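Local coordinates for protein CocE/NonD family hydrolase (Staphylococcus aureus subsp. aureus COL, PDB 3III) that probably hydrolyses ester or amide bonds as an alpha/beta-hydrolase of the CocE/NonD and X-Pro dipeptidyl-peptidase (S15) family, at residues Val31-Gln36 with Asn308-Lys313; Leu54-Phe59 with Ile150-Asn155; Phe112-Pro115 with Val119-Lys122; Thr174-Ala179 with Thr260-Cys265. All coordinates share one frame; numbering follows the deposited sequence.

Contact 1. Residues Val31-Gln36 with Asn308-Lys313; sequences VQYGNQ and NLERQK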
loop_
_atom_site.group_PDB
_atom_site.type_symbol
_atom_site.label_atom_id
_atom_site.label_comp_id
_atom_site.label_asym_id
_atom_site.label_seq_id
_atom_site.Cartn_x
_atom_site.Cartn_y
_atom_site.Cartn_z
ATOM N N VAL A 31 -2.737 -24.568 -7.829
ATOM C CA VAL A 31 -3.819 -23.890 -8.562
ATOM C C VAL A 31 -3.623 -24.004 -10.095
ATOM O O VAL A 31 -4.589 -24.063 -10.849
ATOM C CB VAL A 31 -3.835 -22.374 -8.052
ATOM C CG1 VAL A 31 -4.459 -21.406 -9.027
ATOM C CG2 VAL A 31 -4.524 -22.354 -6.708
ATOM N N GLN A 32 -2.356 -23.949 -10.534
ATOM C CA GLN A 32 -2.004 -23.921 -11.942
ATOM C C GLN A 32 -1.654 -25.302 -12.489
ATOM O O GLN A 32 -1.913 -25.602 -13.633
ATOM C CB GLN A 32 -0.787 -22.991 -12.131
ATOM C CG GLN A 32 -1.053 -21.582 -11.607
ATOM C CD GLN A 32 -0.770 -21.348 -10.119
ATOM O OE1 GLN A 32 -0.128 -22.182 -9.421
ATOM N NE2 GLN A 32 -1.249 -20.175 -9.619
ATOM N N TYR A 33 -1.025 -26.136 -11.650
ATOM C CA TYR A 33 -0.306 -27.291 -12.111
ATOM C C TYR A 33 -0.715 -28.625 -11.457
ATOM O O TYR A 33 0.072 -29.571 -11.413
ATOM C CB TYR A 33 1.206 -27.080 -11.899
ATOM C CG TYR A 33 1.740 -25.760 -12.439
ATOM C CD1 TYR A 33 1.566 -25.421 -13.789
ATOM C CD2 TYR A 33 2.423 -24.857 -11.610
ATOM C CE1 TYR A 33 2.059 -24.270 -14.296
ATOM C CE2 TYR A 33 2.957 -23.697 -12.124
ATOM C CZ TYR A 33 2.758 -23.385 -13.446
ATOM O OH TYR A 33 3.292 -22.210 -13.965
ATOM N N GLY A 34 -1.908 -28.679 -10.905
ATOM C CA GLY A 34 -2.452 -29.928 -10.367
ATOM C C GLY A 34 -1.687 -30.449 -9.133
ATOM O O GLY A 34 -1.120 -29.678 -8.364
ATOM N N ASN A 35 -1.677 -31.766 -8.938
ATOM C CA ASN A 35 -0.977 -32.335 -7.792
ATOM C C ASN A 35 0.546 -32.356 -7.993
ATOM O O ASN A 35 1.068 -33.088 -8.861
ATOM C CB ASN A 35 -1.437 -33.736 -7.517
ATOM C CG ASN A 35 -2.848 -33.785 -6.993
ATOM O OD1 ASN A 35 -3.455 -32.747 -6.725
ATOM N ND2 ASN A 35 -3.403 -34.969 -6.941
ATOM N N GLN A 36 1.249 -31.585 -7.176
ATOM C CA GLN A 36 2.693 -31.395 -7.376
ATOM C C GLN A 36 3.517 -31.865 -6.185
ATOM O O GLN A 36 3.419 -31.307 -5.088
ATOM C CB GLN A 36 2.968 -29.909 -7.634
ATOM C CG GLN A 36 2.514 -29.461 -8.997
ATOM C CD GLN A 36 3.370 -29.981 -10.103
ATOM O OE1 GLN A 36 4.550 -30.201 -9.891
ATOM N NE2 GLN A 36 2.785 -30.206 -11.287
ATOM N N ASN A 308 -0.536 -11.904 -13.459
ATOM C CA ASN A 308 0.462 -11.244 -12.611
ATOM C C ASN A 308 1.473 -12.204 -12.050
ATOM O O ASN A 308 2.660 -11.838 -11.851
ATOM C CB ASN A 308 -0.246 -10.355 -11.553
ATOM C CG ASN A 308 -0.924 -9.143 -12.205
ATOM O OD1 ASN A 308 -0.412 -8.620 -13.193
ATOM N ND2 ASN A 308 -2.108 -8.768 -11.730
ATOM N N LEU A 309 1.071 -13.469 -11.844
ATOM C CA LEU A 309 2.072 -14.502 -11.513
ATOM C C LEU A 309 3.031 -14.665 -12.693
ATOM O O LEU A 309 4.212 -14.854 -12.511
ATOM C CB LEU A 309 1.403 -15.838 -11.130
ATOM C CG LEU A 309 0.550 -15.814 -9.869
ATOM C CD1 LEU A 309 -0.114 -17.220 -9.619
ATOM C CD2 LEU A 309 1.384 -15.403 -8.691
ATOM N N GLU A 310 2.523 -14.617 -13.936
ATOM C CA GLU A 310 3.384 -14.816 -15.061
ATOM C C GLU A 310 4.339 -13.594 -15.197
ATOM O O GLU A 310 5.501 -13.750 -15.591
ATOM C CB GLU A 310 2.608 -15.069 -16.371
ATOM C CG GLU A 310 1.748 -16.319 -16.475
ATOM C CD GLU A 310 2.582 -17.573 -16.570
ATOM O OE1 GLU A 310 3.679 -17.513 -17.195
ATOM O OE2 GLU A 310 2.142 -18.584 -16.014
ATOM N N ARG A 311 3.859 -12.412 -14.840
ATOM C CA ARG A 311 4.687 -11.189 -14.887
ATOM C C ARG A 311 5.823 -11.292 -13.856
ATOM O O ARG A 311 7.008 -11.042 -14.176
ATOM C CB ARG A 311 3.783 -9.965 -14.648
ATOM C CG ARG A 311 4.498 -8.595 -14.600
ATOM C CD ARG A 311 3.649 -7.513 -13.942
ATOM N NE ARG A 311 2.240 -7.634 -14.245
ATOM C CZ ARG A 311 1.662 -7.177 -15.350
ATOM N NH1 ARG A 311 2.422 -6.562 -16.234
ATOM N NH2 ARG A 311 0.332 -7.390 -15.576
ATOM N N GLN A 312 5.455 -11.671 -12.647
ATOM C CA GLN A 312 6.429 -11.910 -11.537
ATOM C C GLN A 312 7.481 -12.911 -11.969
ATOM O O GLN A 312 8.673 -12.723 -11.713
ATOM C CB GLN A 312 5.748 -12.421 -10.270
ATOM C CG GLN A 312 4.763 -11.470 -9.546
ATOM C CD GLN A 312 3.900 -12.216 -8.522
ATOM O OE1 GLN A 312 4.401 -13.034 -7.743
ATOM N NE2 GLN A 312 2.617 -11.902 -8.488
ATOM N N LYS A 313 7.024 -13.985 -12.620
ATOM C CA LYS A 313 7.911 -15.062 -13.017
ATOM C C LYS A 313 8.848 -14.593 -14.148
ATOM O O LYS A 313 10.009 -14.952 -14.165
ATOM C CB LYS A 313 7.099 -16.323 -13.441
ATOM C CG LYS A 313 7.977 -17.534 -13.936
ATOM C CD LYS A 313 7.065 -18.786 -14.234
ATOM C CE LYS A 313 7.125 -19.176 -15.683
ATOM N NZ LYS A 313 8.586 -19.413 -16.217
HETATM O O HOH W 1 2.744 -21.175 -16.374
#

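Contact 2. Residues Leu54-Phe59 with Ile150-Asn155; sequences LYINIF and IEWAAN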
loop_
_atom_site.group_PDB
_atom_site.type_symbol
_atom_site.label_atom_id
_atom_site.label_comp_id
_atom_site.label_asym_id
_atom_site.label_seq_id
_atom_site.Cartn_x
_atom_site.Cartn_y
_atom_site.Cartn_z
ATOM N N LEU A 54 15.405 -17.801 14.257
ATOM C CA LEU A 54 14.209 -17.549 13.464
ATOM C C LEU A 54 13.809 -18.856 12.800
ATOM O O LEU A 54 14.693 -19.644 12.356
ATOM C CB LEU A 54 14.452 -16.493 12.382
ATOM C CG LEU A 54 14.042 -15.070 12.727
ATOM C CD1 LEU A 54 14.557 -14.618 14.077
ATOM C CD2 LEU A 54 14.402 -14.125 11.599
ATOM N N TYR A 55 12.512 -19.084 12.742
ATOM C CA TYR A 55 11.935 -20.303 12.201
ATOM C C TYR A 55 11.429 -20.130 10.796
ATOM O O TYR A 55 10.801 -19.133 10.464
ATOM C CB TYR A 55 10.843 -20.867 13.125
ATOM C CG TYR A 55 11.452 -21.292 14.450
ATOM C CD1 TYR A 55 11.750 -22.625 14.709
ATOM C CD2 TYR A 55 11.746 -20.345 15.420
ATOM C CE1 TYR A 55 12.363 -22.997 15.920
ATOM C CE2 TYR A 55 12.358 -20.694 16.582
ATOM C CZ TYR A 55 12.659 -22.015 16.832
ATOM O OH TYR A 55 13.207 -22.342 18.027
ATOM N N ILE A 56 11.698 -21.121 9.966
ATOM C CA ILE A 56 11.316 -21.060 8.518
ATOM C C ILE A 56 10.749 -22.377 8.014
ATOM O O ILE A 56 10.916 -23.437 8.637
ATOM C CB ILE A 56 12.553 -20.714 7.604
ATOM C CG1 ILE A 56 13.598 -21.836 7.636
ATOM C CG2 ILE A 56 13.239 -19.465 8.115
ATOM C CD1 ILE A 56 14.893 -21.585 6.711
ATOM N N ASN A 57 10.108 -22.304 6.848
ATOM C CA ASN A 57 9.836 -23.464 6.022
ATOM C C ASN A 57 10.533 -23.291 4.687
ATOM O O ASN A 57 10.612 -22.187 4.159
ATOM C CB ASN A 57 8.341 -23.576 5.741
ATOM C CG ASN A 57 7.517 -23.746 6.997
ATOM O OD1 ASN A 57 7.940 -24.402 7.952
ATOM N ND2 ASN A 57 6.298 -23.235 6.963
ATOM N N ILE A 58 10.994 -24.396 4.123
ATOM C CA ILE A 58 11.611 -24.412 2.815
ATOM C C ILE A 58 10.859 -25.391 1.902
ATOM O O ILE A 58 10.763 -26.570 2.201
ATOM C CB ILE A 58 13.071 -24.929 2.879
ATOM C CG1 ILE A 58 13.954 -24.107 3.837
ATOM C CG2 ILE A 58 13.701 -24.999 1.455
ATOM C CD1 ILE A 58 15.318 -24.825 4.235
ATOM N N PHE A 59 10.338 -24.901 0.783
ATOM C CA PHE A 59 9.725 -25.761 -0.218
ATOM C C PHE A 59 10.666 -25.805 -1.398
ATOM O O PHE A 59 11.063 -24.732 -1.919
ATOM C CB PHE A 59 8.425 -25.125 -0.688
ATOM C CG PHE A 59 7.345 -25.041 0.381
ATOM C CD1 PHE A 59 6.413 -26.027 0.490
ATOM C CD2 PHE A 59 7.304 -23.965 1.281
ATOM C CE1 PHE A 59 5.419 -25.951 1.477
ATOM C CE2 PHE A 59 6.336 -23.855 2.244
ATOM C CZ PHE A 59 5.380 -24.843 2.347
ATOM N N ILE A 150 18.387 -13.921 4.212
ATOM C CA ILE A 150 18.721 -13.839 2.782
ATOM C C ILE A 150 20.099 -14.390 2.537
ATOM O O ILE A 150 20.292 -15.225 1.656
ATOM C CB ILE A 150 18.598 -12.378 2.222
ATOM C CG1 ILE A 150 17.131 -11.974 2.209
ATOM C CG2 ILE A 150 19.267 -12.256 0.861
ATOM C CD1 ILE A 150 16.883 -10.494 2.004
ATOM N N GLU A 151 21.068 -13.934 3.326
ATOM C CA GLU A 151 22.457 -14.337 3.146
ATOM C C GLU A 151 22.680 -15.799 3.499
ATOM O O GLU A 151 23.486 -16.460 2.865
ATOM C CB GLU A 151 23.389 -13.394 3.915
ATOM C CG GLU A 151 23.338 -11.951 3.362
ATOM C CD GLU A 151 23.611 -11.871 1.842
ATOM O OE1 GLU A 151 24.731 -12.297 1.437
ATOM O OE2 GLU A 151 22.729 -11.407 1.065
ATOM N N TRP A 152 21.953 -16.310 4.487
ATOM C CA TRP A 152 22.003 -17.726 4.836
ATOM C C TRP A 152 21.488 -18.619 3.680
ATOM O O TRP A 152 22.132 -19.612 3.320
ATOM C CB TRP A 152 21.171 -17.963 6.081
ATOM C CG TRP A 152 21.001 -19.420 6.428
ATOM C CD1 TRP A 152 21.828 -20.182 7.198
ATOM C CD2 TRP A 152 19.950 -20.260 6.008
ATOM N NE1 TRP A 152 21.338 -21.460 7.281
ATOM C CE2 TRP A 152 20.188 -21.531 6.552
ATOM C CE3 TRP A 152 18.805 -20.062 5.226
ATOM C CZ2 TRP A 152 19.323 -22.606 6.338
ATOM C CZ3 TRP A 152 17.946 -21.120 5.036
ATOM C CH2 TRP A 152 18.223 -22.382 5.577
ATOM N N ALA A 153 20.360 -18.222 3.107
ATOM C CA ALA A 153 19.725 -18.905 2.005
ATOM C C ALA A 153 20.646 -19.000 0.809
ATOM O O ALA A 153 20.656 -20.012 0.145
ATOM C CB ALA A 153 18.427 -18.171 1.597
ATOM N N ALA A 154 21.445 -17.953 0.578
ATOM C CA ALA A 154 22.348 -17.922 -0.552
ATOM C C ALA A 154 23.443 -18.959 -0.466
ATOM O O ALA A 154 23.987 -19.341 -1.483
ATOM C CB ALA A 154 22.957 -16.558 -0.745
ATOM N N ASN A 155 23.704 -19.467 0.728
ATOM C CA ASN A 155 24.730 -20.434 0.940
ATOM C C ASN A 155 24.258 -21.891 1.100
ATOM O O ASN A 155 25.055 -22.758 1.385
ATOM C CB ASN A 155 25.563 -20.016 2.165
ATOM C CG ASN A 155 26.512 -18.880 1.846
ATOM O OD1 ASN A 155 26.578 -17.900 2.591
ATOM N ND2 ASN A 155 27.159 -18.950 0.702
#

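Contact 3. Residues Phe112-Pro115 with Val119-Lys122; sequences FWVP and VVVK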
loop_
_atom_site.group_PDB
_atom_site.type_symbol
_atom_site.label_atom_id
_atom_site.label_comp_id
_atom_site.label_asym_id
_atom_site.label_seq_id
_atom_site.Cartn_x
_atom_site.Cartn_y
_atom_site.Cartn_z
ATOM N N PHE A 112 2.934 -22.695 -7.193
ATOM C CA PHE A 112 3.236 -21.987 -8.486
ATOM C C PHE A 112 4.728 -21.970 -8.724
ATOM O O PHE A 112 5.209 -22.291 -9.807
ATOM C CB PHE A 112 2.659 -20.545 -8.513
ATOM C CG PHE A 112 3.112 -19.739 -9.725
ATOM C CD1 PHE A 112 2.643 -20.045 -10.973
ATOM C CD2 PHE A 112 4.053 -18.738 -9.620
ATOM C CE1 PHE A 112 3.054 -19.368 -12.097
ATOM C CE2 PHE A 112 4.485 -18.059 -10.752
ATOM C CZ PHE A 112 3.991 -18.362 -11.993
ATOM N N TRP A 113 5.499 -21.604 -7.711
ATOM C CA TRP A 113 6.919 -21.361 -7.937
ATOM C C TRP A 113 7.735 -22.630 -8.010
ATOM O O TRP A 113 8.580 -22.760 -8.894
ATOM C CB TRP A 113 7.491 -20.412 -6.901
ATOM C CG TRP A 113 6.945 -19.031 -7.056
ATOM C CD1 TRP A 113 5.931 -18.488 -6.354
ATOM C CD2 TRP A 113 7.341 -18.050 -8.009
ATOM N NE1 TRP A 113 5.679 -17.221 -6.769
ATOM C CE2 TRP A 113 6.530 -16.924 -7.800
ATOM C CE3 TRP A 113 8.322 -18.000 -8.999
ATOM C CZ2 TRP A 113 6.669 -15.777 -8.530
ATOM C CZ3 TRP A 113 8.450 -16.874 -9.734
ATOM C CH2 TRP A 113 7.627 -15.768 -9.514
ATOM N N VAL A 114 7.493 -23.566 -7.113
ATOM C CA VAL A 114 8.313 -24.760 -7.062
ATOM C C VAL A 114 8.224 -25.633 -8.322
ATOM O O VAL A 114 9.240 -26.116 -8.775
ATOM C CB VAL A 114 8.176 -25.549 -5.742
ATOM C CG1 VAL A 114 9.072 -26.766 -5.772
ATOM C CG2 VAL A 114 8.606 -24.655 -4.588
ATOM N N PRO A 115 7.058 -25.800 -8.931
ATOM C CA PRO A 115 7.011 -26.567 -10.182
ATOM C C PRO A 115 7.749 -25.876 -11.315
ATOM O O PRO A 115 8.134 -26.511 -12.278
ATOM C CB PRO A 115 5.543 -26.655 -10.493
ATOM C CG PRO A 115 4.914 -26.610 -9.156
ATOM C CD PRO A 115 5.705 -25.600 -8.392
ATOM N N VAL A 119 13.011 -22.470 -5.561
ATOM C CA VAL A 119 12.828 -22.791 -4.153
ATOM C C VAL A 119 11.973 -21.654 -3.533
ATOM O O VAL A 119 12.093 -20.520 -3.936
ATOM C CB VAL A 119 14.187 -22.971 -3.417
ATOM C CG1 VAL A 119 14.025 -22.913 -1.869
ATOM C CG2 VAL A 119 14.876 -24.267 -3.860
ATOM N N VAL A 120 11.049 -21.987 -2.611
ATOM C CA VAL A 120 10.341 -20.990 -1.816
ATOM C C VAL A 120 10.713 -21.112 -0.330
ATOM O O VAL A 120 10.595 -22.203 0.265
ATOM C CB VAL A 120 8.798 -21.022 -2.026
ATOM C CG1 VAL A 120 8.100 -20.013 -1.089
ATOM C CG2 VAL A 120 8.396 -20.721 -3.536
ATOM N N VAL A 121 11.160 -19.996 0.273
ATOM C CA VAL A 121 11.487 -19.995 1.718
ATOM C C VAL A 121 10.516 -19.075 2.377
ATOM O O VAL A 121 10.307 -17.941 1.920
ATOM C CB VAL A 121 12.924 -19.517 2.040
ATOM C CG1 VAL A 121 13.131 -19.447 3.558
ATOM C CG2 VAL A 121 14.007 -20.379 1.318
ATOM N N LYS A 122 9.873 -19.564 3.438
ATOM C CA LYS A 122 8.872 -18.770 4.186
ATOM C C LYS A 122 9.450 -18.507 5.549
ATOM O O LYS A 122 9.762 -19.444 6.277
ATOM C CB LYS A 122 7.539 -19.532 4.311
ATOM C CG LYS A 122 6.470 -18.757 5.046
ATOM C CD LYS A 122 5.854 -17.647 4.135
ATOM C CE LYS A 122 5.413 -16.477 5.008
ATOM N NZ LYS A 122 4.995 -15.294 4.315
#

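Contact 4. Residues Thr174-Ala179 with Thr260-Cys265; sequences TQWWVA and TPLLTC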
loop_
_atom_site.group_PDB
_atom_site.type_symbol
_atom_site.label_atom_id
_atom_site.label_comp_id
_atom_site.label_asym_id
_atom_site.label_seq_id
_atom_site.Cartn_x
_atom_site.Cartn_y
_atom_site.Cartn_z
ATOM N N THR A 174 8.349 -5.245 4.453
ATOM C CA THR A 174 9.625 -5.824 4.895
ATOM C C THR A 174 10.670 -5.886 3.768
ATOM O O THR A 174 11.858 -5.927 4.043
ATOM C CB THR A 174 9.452 -7.209 5.506
ATOM O OG1 THR A 174 8.739 -8.084 4.605
ATOM C CG2 THR A 174 8.693 -7.157 6.829
ATOM N N GLN A 175 10.211 -5.920 2.520
ATOM C CA GLN A 175 11.150 -5.869 1.358
ATOM C C GLN A 175 11.716 -4.486 1.183
ATOM O O GLN A 175 12.899 -4.353 0.976
ATOM C CB GLN A 175 10.464 -6.275 0.088
ATOM C CG GLN A 175 9.919 -7.707 0.110
ATOM C CD GLN A 175 9.318 -8.044 -1.253
ATOM O OE1 GLN A 175 10.029 -7.997 -2.260
ATOM N NE2 GLN A 175 8.012 -8.396 -1.283
ATOM N N TRP A 176 10.894 -3.436 1.279
ATOM C CA TRP A 176 11.474 -2.098 1.204
ATOM C C TRP A 176 12.536 -1.968 2.286
ATOM O O TRP A 176 13.631 -1.451 2.056
ATOM C CB TRP A 176 10.410 -1.011 1.415
ATOM C CG TRP A 176 9.333 -0.900 0.350
ATOM C CD1 TRP A 176 7.976 -0.980 0.568
ATOM C CD2 TRP A 176 9.496 -0.611 -1.058
ATOM N NE1 TRP A 176 7.302 -0.819 -0.615
ATOM C CE2 TRP A 176 8.202 -0.532 -1.617
ATOM C CE3 TRP A 176 10.613 -0.363 -1.897
ATOM C CZ2 TRP A 176 7.979 -0.292 -2.980
ATOM C CZ3 TRP A 176 10.376 -0.077 -3.249
ATOM C CH2 TRP A 176 9.072 -0.049 -3.777
ATOM N N TRP A 177 12.183 -2.381 3.482
ATOM C CA TRP A 177 13.140 -2.373 4.593
ATOM C C TRP A 177 14.472 -3.132 4.315
ATOM O O TRP A 177 15.554 -2.534 4.376
ATOM C CB TRP A 177 12.475 -2.841 5.915
ATOM C CG TRP A 177 11.961 -1.647 6.700
ATOM C CD1 TRP A 177 10.659 -1.291 6.914
ATOM C CD2 TRP A 177 12.757 -0.643 7.350
ATOM N NE1 TRP A 177 10.604 -0.156 7.647
ATOM C CE2 TRP A 177 11.870 0.280 7.922
ATOM C CE3 TRP A 177 14.129 -0.423 7.481
ATOM C CZ2 TRP A 177 12.319 1.398 8.624
ATOM C CZ3 TRP A 177 14.574 0.672 8.187
ATOM C CH2 TRP A 177 13.685 1.563 8.756
ATOM N N VAL A 178 14.394 -4.427 4.032
ATOM C CA VAL A 178 15.661 -5.207 3.896
ATOM C C VAL A 178 16.478 -4.719 2.686
ATOM O O VAL A 178 17.708 -4.652 2.725
ATOM C CB VAL A 178 15.398 -6.733 3.882
ATOM C CG1 VAL A 178 14.819 -7.221 2.528
ATOM C CG2 VAL A 178 16.644 -7.493 4.263
ATOM N N ALA A 179 15.798 -4.313 1.622
ATOM C CA ALA A 179 16.492 -3.826 0.421
ATOM C C ALA A 179 17.287 -2.541 0.710
ATOM O O ALA A 179 18.331 -2.290 0.066
ATOM C CB ALA A 179 15.530 -3.615 -0.769
ATOM N N THR A 260 18.530 -2.604 -5.668
ATOM C CA THR A 260 18.123 -3.935 -6.184
ATOM C C THR A 260 17.111 -3.807 -7.337
ATOM O O THR A 260 16.213 -3.001 -7.276
ATOM C CB THR A 260 17.478 -4.753 -5.015
ATOM O OG1 THR A 260 18.426 -4.879 -3.934
ATOM C CG2 THR A 260 16.995 -6.134 -5.439
ATOM N N PRO A 261 17.271 -4.614 -8.405
ATOM C CA PRO A 261 16.250 -4.646 -9.432
ATOM C C PRO A 261 14.850 -4.859 -8.844
ATOM O O PRO A 261 14.645 -5.723 -7.965
ATOM C CB PRO A 261 16.642 -5.849 -10.283
ATOM C CG PRO A 261 18.144 -5.920 -10.184
ATOM C CD PRO A 261 18.422 -5.476 -8.735
ATOM N N LEU A 262 13.910 -4.093 -9.340
ATOM C CA LEU A 262 12.660 -3.806 -8.640
ATOM C C LEU A 262 11.427 -3.848 -9.548
ATOM O O LEU A 262 11.403 -3.221 -10.586
ATOM C CB LEU A 262 12.790 -2.377 -8.028
ATOM C CG LEU A 262 11.523 -1.709 -7.519
ATOM C CD1 LEU A 262 10.977 -2.536 -6.333
ATOM C CD2 LEU A 262 11.802 -0.287 -7.015
ATOM N N LEU A 263 10.447 -4.651 -9.150
ATOM C CA LEU A 263 9.107 -4.679 -9.694
ATOM C C LEU A 263 8.130 -4.298 -8.568
ATOM O O LEU A 263 7.903 -5.063 -7.651
ATOM C CB LEU A 263 8.803 -6.070 -10.299
ATOM C CG LEU A 263 7.363 -6.276 -10.769
ATOM C CD1 LEU A 263 6.925 -5.300 -11.895
ATOM C CD2 LEU A 263 7.088 -7.734 -11.244
ATOM N N THR A 264 7.572 -3.086 -8.633
ATOM C CA THR A 264 6.628 -2.590 -7.672
ATOM C C THR A 264 5.226 -2.740 -8.154
ATOM O O THR A 264 4.938 -2.453 -9.344
ATOM C CB THR A 264 6.875 -1.086 -7.441
ATOM O OG1 THR A 264 8.246 -0.916 -7.047
ATOM C CG2 THR A 264 5.907 -0.513 -6.355
ATOM N N CYS A 265 4.316 -3.162 -7.280
ATOM C CA CYS A 265 2.895 -2.953 -7.589
ATOM C C CYS A 265 2.367 -1.908 -6.620
ATOM O O CYS A 265 2.611 -1.997 -5.403
ATOM C CB CYS A 265 2.083 -4.244 -7.500
ATOM S SG CYS A 265 0.334 -3.920 -7.659
#

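Contact 1. Residues Val31-Gln36 with Asn308-Lys313
Gln32 makes the direct van der Waals touch with the helix, its amide NE2 lying 3.2 Å from the Leu309 methyl CD1, a close approach in which the two side chains run nearly perpendicular. A bend at chi2 (87°) swings the amide off the line of the chain and sets it against this one methyl. The CB of the same residue covers the centre of one face of the next ring, standing 3.5 Å above the plane of Tyr33. Tyr33 reaches the helix less directly. A water in the plane of its ring, at the hydroxyl edge, sits 2.7 Å from Tyr33 OH and donates to Glu310 OE2, also at 2.7 Å. The carboxylate is claimed more strongly by Arg306, one turn earlier in the helix, through a salt bridge to the same oxygen. The carbonyl of Tyr33 is held by Gln36, whose NE2 donates to Tyr33 O at 2.8 Å along an almost straight line (173°) and also bonds His4 O; the loop is thereby closed on itself. Phe112 packs on Gln32, Tyr33 and Leu309 together and so fills in between loop and helix. The arrangement is that of a hairpin connection, here between antiparallel strands 22-30 and 36-47 at the edge of the alpha/beta-hydrolase sheet, resting lightly on the flank of helix 306-319.

Contact 2. Residues Leu54-Phe59 with Ile150-Asn155
Ile56 and Ile58 of the strand meet the helix through a single large side chain, that of Trp152. The tight part is small. Ile56 CD1 comes within 3.5 Å of Trp152 CZ3 and 3.6 Å of Trp152 CH2, approaching the ring obliquely, while Ile58 CD1 lies near the ring plane at the edge, 4.0 Å from Trp152 CH2. The two methyls, Ile56 CD1 and Ile58 CD1, are themselves 4.1 Å apart, and together they receive the outer corner of the six-membered ring. Each isoleucine reaches across from the strand as the indole comes the opposite way from the helix. In Ile56 the CG1 branch stands between the backbone N and the carbonyl carbon (chi1 66°) and then runs straight out, which brings its terminal methyl up to the indole.

Beyond this corner the contact loosens quickly. The pyrrole side of the indole is turned from the isoleucines, and Trp152 as a whole remains partly exposed. Even at the closest pair of alpha carbons, Ile58 CA and Ala153 CA, the backbones stay 9.8 Å apart. Ile150 and Ala153 pack instead on Met71 of strand 67-74. Helix 140-154 is the connection of a beta-alpha-beta crossover from strand 119-124 to strand 162-168, and Trp152 extends its cover over the antiparallel strand 53-60 in the alpha/beta-hydrolase sheet.

Contact 3. Residues Phe112-Pro115 with Val119-Lys122
Val120 packs by one methyl against Trp113 and Val114, where the last part of the beta-alpha-beta crossover between parallel strands 67-74 and 119-124 of the alpha/beta-hydrolase fold turns back into the sheet. The tightest touch is made by Trp113 through its CB, not its ring: Trp113 CB is 3.5 Å from Val120 CG2, and the side chains cross nearly at right angles. Val114 CG2 lies 4.1 Å from the same methyl and equally near the backbone N of Val120. With CG1 of Val120 anti to the backbone N (chi1 176°), CG2 stands beside that nitrogen and faces Trp113 and Val114, so that this branch makes the side-chain contacts of Val120 with both residues.

The next shell fixes both partners. Val120 is tied into the sheet by backbone bonding to Phe59 of strand 53-60, and Phe59 also touches Val114, through its CB. Trp113 in turn packs on Val70 of strand 67-74 and meets Tyr118 edge to face. Farther along the strand, Lys122 forms a salt bridge with Asp74 and hydrogen bonds with Ser72 and Ser107, holding it to strand 67-74 and to the loop before the helix. The indole of Trp113 itself leads away from Val120 and is covered by its neighbour in sequence: Phe112 CD2 sits 3.5 Å above the plane of the Trp113 ring, displaced toward the rim.

Contact 4. Residues Thr174-Ala179 with Thr260-Cys265
Gln175 NE2 is held between Leu171 O and Ile190 O, pinning the helix to strand 186-192 next to Trp176, which meets Leu262 and Thr264. The indole of Trp176 is fixed at its pyrrole end, where NE1 bonds Gly194 O, and its six-membered ring projects toward the strand. Thr264 OG1 approaches Trp176 CH2 to 3.5 Å, and its methyl, Thr264 CG2, lies 4.0 Å from Trp176 CZ2. Leu262 uses both branches: CD1 and CD2 are each 4.0 Å from Trp176 CZ3. The side chains of Leu262 and Thr264 run at about a right angle to that of Trp176, and their atoms lie oblique to its ring. Trp176 CG lies beside the backbone N (chi1 -66°), carrying the ring from the helix flank to the strand. One turn on, Ala179 CB and Thr260 OG1 make only a loose touch at 4.5 Å, although Ala179 CA and Thr260 CA, 6.8 Å apart, are the nearest alpha carbons. Pro191 of strand 186-192 touches both Trp176 and Leu262. Helix 170-179, the beta-alpha-beta crossover connection between strands 162-168 and 186-192 of the alpha/beta-hydrolase fold, thus reaches past the latter to strand 262-267, while Thr174 and Val178 pack against helix 140-154.

Overall arrangement
From the N terminus, the hairpin loop 31-36 opens the longest closure, contact 1, completed only at helix 306-319; the other three contacts all lie within it. Contact 2 opens next on strand 53-60 and closes on helix 140-154, enclosing the short local turn of contact 3. Contact 4 follows in series, joining helix 170-179 to strand 262-267. Strands 53-60 and 119-124 are neighbours in the sheet, so contacts 2 and 3 meet through backbone pairing. Phe112 and Trp113 link contact 3 to contact 1, Ile150 touches Val178 between contacts 2 and 4, and Gln312 meets Leu263 between contacts 1 and 4. Together they join the antiparallel edge of the sheet to its parallel centre.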